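Local atomic coordinates of amorpha-4,11-diene synthase (PDB entry 4GAX), a protein that is a mutant of an alpha-bisabolol synthase that probably cyclises farnesyl diphosphate with loss of diphosphate, as sesquiterpene synthases do. Residues Ile315-Tyr319 with Phe387-Met392. Residues are numbered along the deposited sequence; the frame is centred on the assembly and turned at random.
Sequences IDDIY and FVRNLM
The helix turns that carry Tyr-319 and Leu-391 run nearly parallel, their local axes 11.0 Å apart at an angle of 16°, and belong to helices 299-322 and 374-399. This pairing lies in the all-helical metal-binding domain of a class I terpene synthase: Asp-316 and Asp-317 open the sequence DDIYD, which fits the aspartate-rich DDxxD motif, the magnesium-binding signature of the family. Tyr-319, buried between the helices, loses more surface to this contact than any other residue. Leu-391 CB sits over one face of the Tyr-319 ring, 4.1 Å from that ring's centroid and 26° off the normal, a CH-pi contact displaced toward the rim. Met-392 approaches the same ring at its edge, SD lying 4.1 Å from CE1 of Tyr-319, a Met-aromatic contact. The phenol hydroxyl shares a hydrogen bond with Thr-332 OG1 of helix 325-337, which, with Leu-328 and Phe-331 also touching the tyrosine, ties a third helix into the packing. A leucine in place of Tyr-319 would probably leave Thr-332 without this partner and Met-392 SD without its ring edge. Farther along the leucine, Leu-391 CD1 packs 4.0 Å from Ile-315 CG2, and both methyls lie near Asp-316 OD1, Leu-391 CD2 at 3.5 Å. Asp-316 OD2 stands 4.1 Å from Phe-387 CZ at the ring edge, with carboxylate and ring planes 71° apart. Val-388 turns CG1 away from its own amide nitrogen (chi1 -172°), which brings this methyl obliquely against the tyrosine's polar end, Val-388 CG1 being 3.3 Å from Tyr-319 OH.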
loop_
_atom_site.group_PDB
_atom_site.type_symbol
_atom_site.label_atom_id
_atom_site.label_comp_id
_atom_site.label_asym_id
_atom_site.label_seq_id
_atom_site.Cartn_x
_atom_site.Cartn_y
_atom_site.Cartn_z
ATOM N N ILE A 315 14.589 -5.877 -15.429
ATOM C CA ILE A 315 14.005 -6.458 -16.639
ATOM C C ILE A 315 13.256 -5.400 -17.459
ATOM O O ILE A 315 13.372 -5.371 -18.688
ATOM C CB ILE A 315 13.090 -7.664 -16.320
ATOM C CG1 ILE A 315 13.920 -8.824 -15.767
ATOM C CG2 ILE A 315 12.382 -8.147 -17.567
ATOM C CD1 ILE A 315 13.071 -9.987 -15.278
ATOM N N ASP A 316 12.511 -4.526 -16.780
ATOM C CA ASP A 316 11.834 -3.422 -17.464
ATOM C C ASP A 316 12.827 -2.518 -18.185
ATOM O O ASP A 316 12.567 -2.050 -19.292
ATOM C CB ASP A 316 11.011 -2.588 -16.483
ATOM C CG ASP A 316 9.544 -2.953 -16.501
ATOM O OD1 ASP A 316 9.050 -3.395 -17.562
ATOM O OD2 ASP A 316 8.882 -2.801 -15.454
ATOM N N ASP A 317 13.969 -2.282 -17.551
ATOM C CA ASP A 317 14.991 -1.416 -18.120
ATOM C C ASP A 317 15.703 -2.047 -19.316
ATOM O O ASP A 317 16.395 -1.354 -20.061
ATOM C CB ASP A 317 15.993 -0.979 -17.048
ATOM C CG ASP A 317 15.399 0.020 -16.062
ATOM O OD1 ASP A 317 14.267 0.502 -16.305
ATOM O OD2 ASP A 317 16.071 0.334 -15.051
ATOM N N ILE A 318 15.543 -3.359 -19.494
ATOM C CA ILE A 318 16.058 -4.031 -20.688
ATOM C C ILE A 318 15.016 -3.967 -21.802
ATOM O O ILE A 318 15.337 -3.765 -22.969
ATOM C CB ILE A 318 16.382 -5.520 -20.437
ATOM C CG1 ILE A 318 17.482 -5.676 -19.388
ATOM C CG2 ILE A 318 16.829 -6.188 -21.721
ATOM C CD1 ILE A 318 17.760 -7.127 -19.008
ATOM N N TYR A 319 13.753 -4.140 -21.438
ATOM C CA TYR A 319 12.700 -4.167 -22.446
ATOM C C TYR A 319 12.306 -2.781 -22.933
ATOM O O TYR A 319 11.927 -2.623 -24.094
ATOM C CB TYR A 319 11.473 -4.929 -21.935
ATOM C CG TYR A 319 11.613 -6.422 -22.088
ATOM C CD1 TYR A 319 10.994 -7.092 -23.136
ATOM C CD2 TYR A 319 12.395 -7.155 -21.205
ATOM C CE1 TYR A 319 11.136 -8.467 -23.290
ATOM C CE2 TYR A 319 12.542 -8.517 -21.345
ATOM C CZ TYR A 319 11.916 -9.169 -22.388
ATOM O OH TYR A 319 12.071 -10.530 -22.519
ATOM N N PHE A 387 4.421 -12.169 -17.062
ATOM C CA PHE A 387 4.878 -10.782 -17.011
ATOM C C PHE A 387 5.873 -10.490 -18.141
ATOM O O PHE A 387 5.717 -9.515 -18.878
ATOM C CB PHE A 387 5.515 -10.492 -15.648
ATOM C CG PHE A 387 6.211 -9.161 -15.573
ATOM C CD1 PHE A 387 5.481 -7.985 -15.515
ATOM C CD2 PHE A 387 7.597 -9.088 -15.544
ATOM C CE1 PHE A 387 6.118 -6.762 -15.446
ATOM C CE2 PHE A 387 8.244 -7.861 -15.475
ATOM C CZ PHE A 387 7.505 -6.699 -15.430
ATOM N N VAL A 388 6.885 -11.346 -18.282
ATOM C CA VAL A 388 7.895 -11.168 -19.324
ATOM C C VAL A 388 7.287 -11.351 -20.716
ATOM O O VAL A 388 7.604 -10.606 -21.646
ATOM C CB VAL A 388 9.072 -12.130 -19.126
ATOM C CG1 VAL A 388 10.199 -11.805 -20.083
ATOM C CG2 VAL A 388 9.552 -12.045 -17.680
ATOM N N ARG A 389 6.423 -12.355 -20.841
ATOM C CA ARG A 389 5.682 -12.637 -22.066
ATOM C C ARG A 389 5.026 -11.385 -22.593
ATOM O O ARG A 389 5.156 -11.048 -23.766
ATOM C CB ARG A 389 4.560 -13.613 -21.745
ATOM C CG ARG A 389 4.593 -14.896 -22.501
ATOM C CD ARG A 389 3.540 -15.809 -21.934
ATOM N NE ARG A 389 4.125 -17.008 -21.344
ATOM C CZ ARG A 389 3.630 -17.632 -20.283
ATOM N NH1 ARG A 389 2.539 -17.154 -19.682
ATOM N NH2 ARG A 389 4.229 -18.731 -19.827
ATOM N N ASN A 390 4.304 -10.694 -21.718
ATOM C CA ASN A 390 3.544 -9.531 -22.158
ATOM C C ASN A 390 4.435 -8.319 -22.417
ATOM O O ASN A 390 4.082 -7.448 -23.214
ATOM C CB ASN A 390 2.389 -9.223 -21.200
ATOM C CG ASN A 390 1.244 -10.216 -21.345
ATOM O OD1 ASN A 390 0.356 -10.045 -22.187
ATOM N ND2 ASN A 390 1.269 -11.268 -20.533
ATOM N N LEU A 391 5.588 -8.265 -21.752
ATOM C CA LEU A 391 6.604 -7.290 -22.140
ATOM C C LEU A 391 7.034 -7.570 -23.583
ATOM O O LEU A 391 7.275 -6.642 -24.354
ATOM C CB LEU A 391 7.813 -7.318 -21.197
ATOM C CG LEU A 391 7.638 -6.671 -19.817
ATOM C CD1 LEU A 391 8.894 -6.835 -18.976
ATOM C CD2 LEU A 391 7.273 -5.191 -19.938
ATOM N N MET A 392 7.096 -8.850 -23.958
ATOM C CA MET A 392 7.507 -9.226 -25.314
ATOM C C MET A 392 6.374 -9.006 -26.310
ATOM O O MET A 392 6.616 -8.807 -27.509
ATOM C CB MET A 392 7.975 -10.677 -25.375
ATOM C CG MET A 392 8.661 -11.031 -26.690
ATOM S SD MET A 392 10.146 -10.030 -26.937
ATOM C CE MET A 392 10.013 -9.643 -28.684
#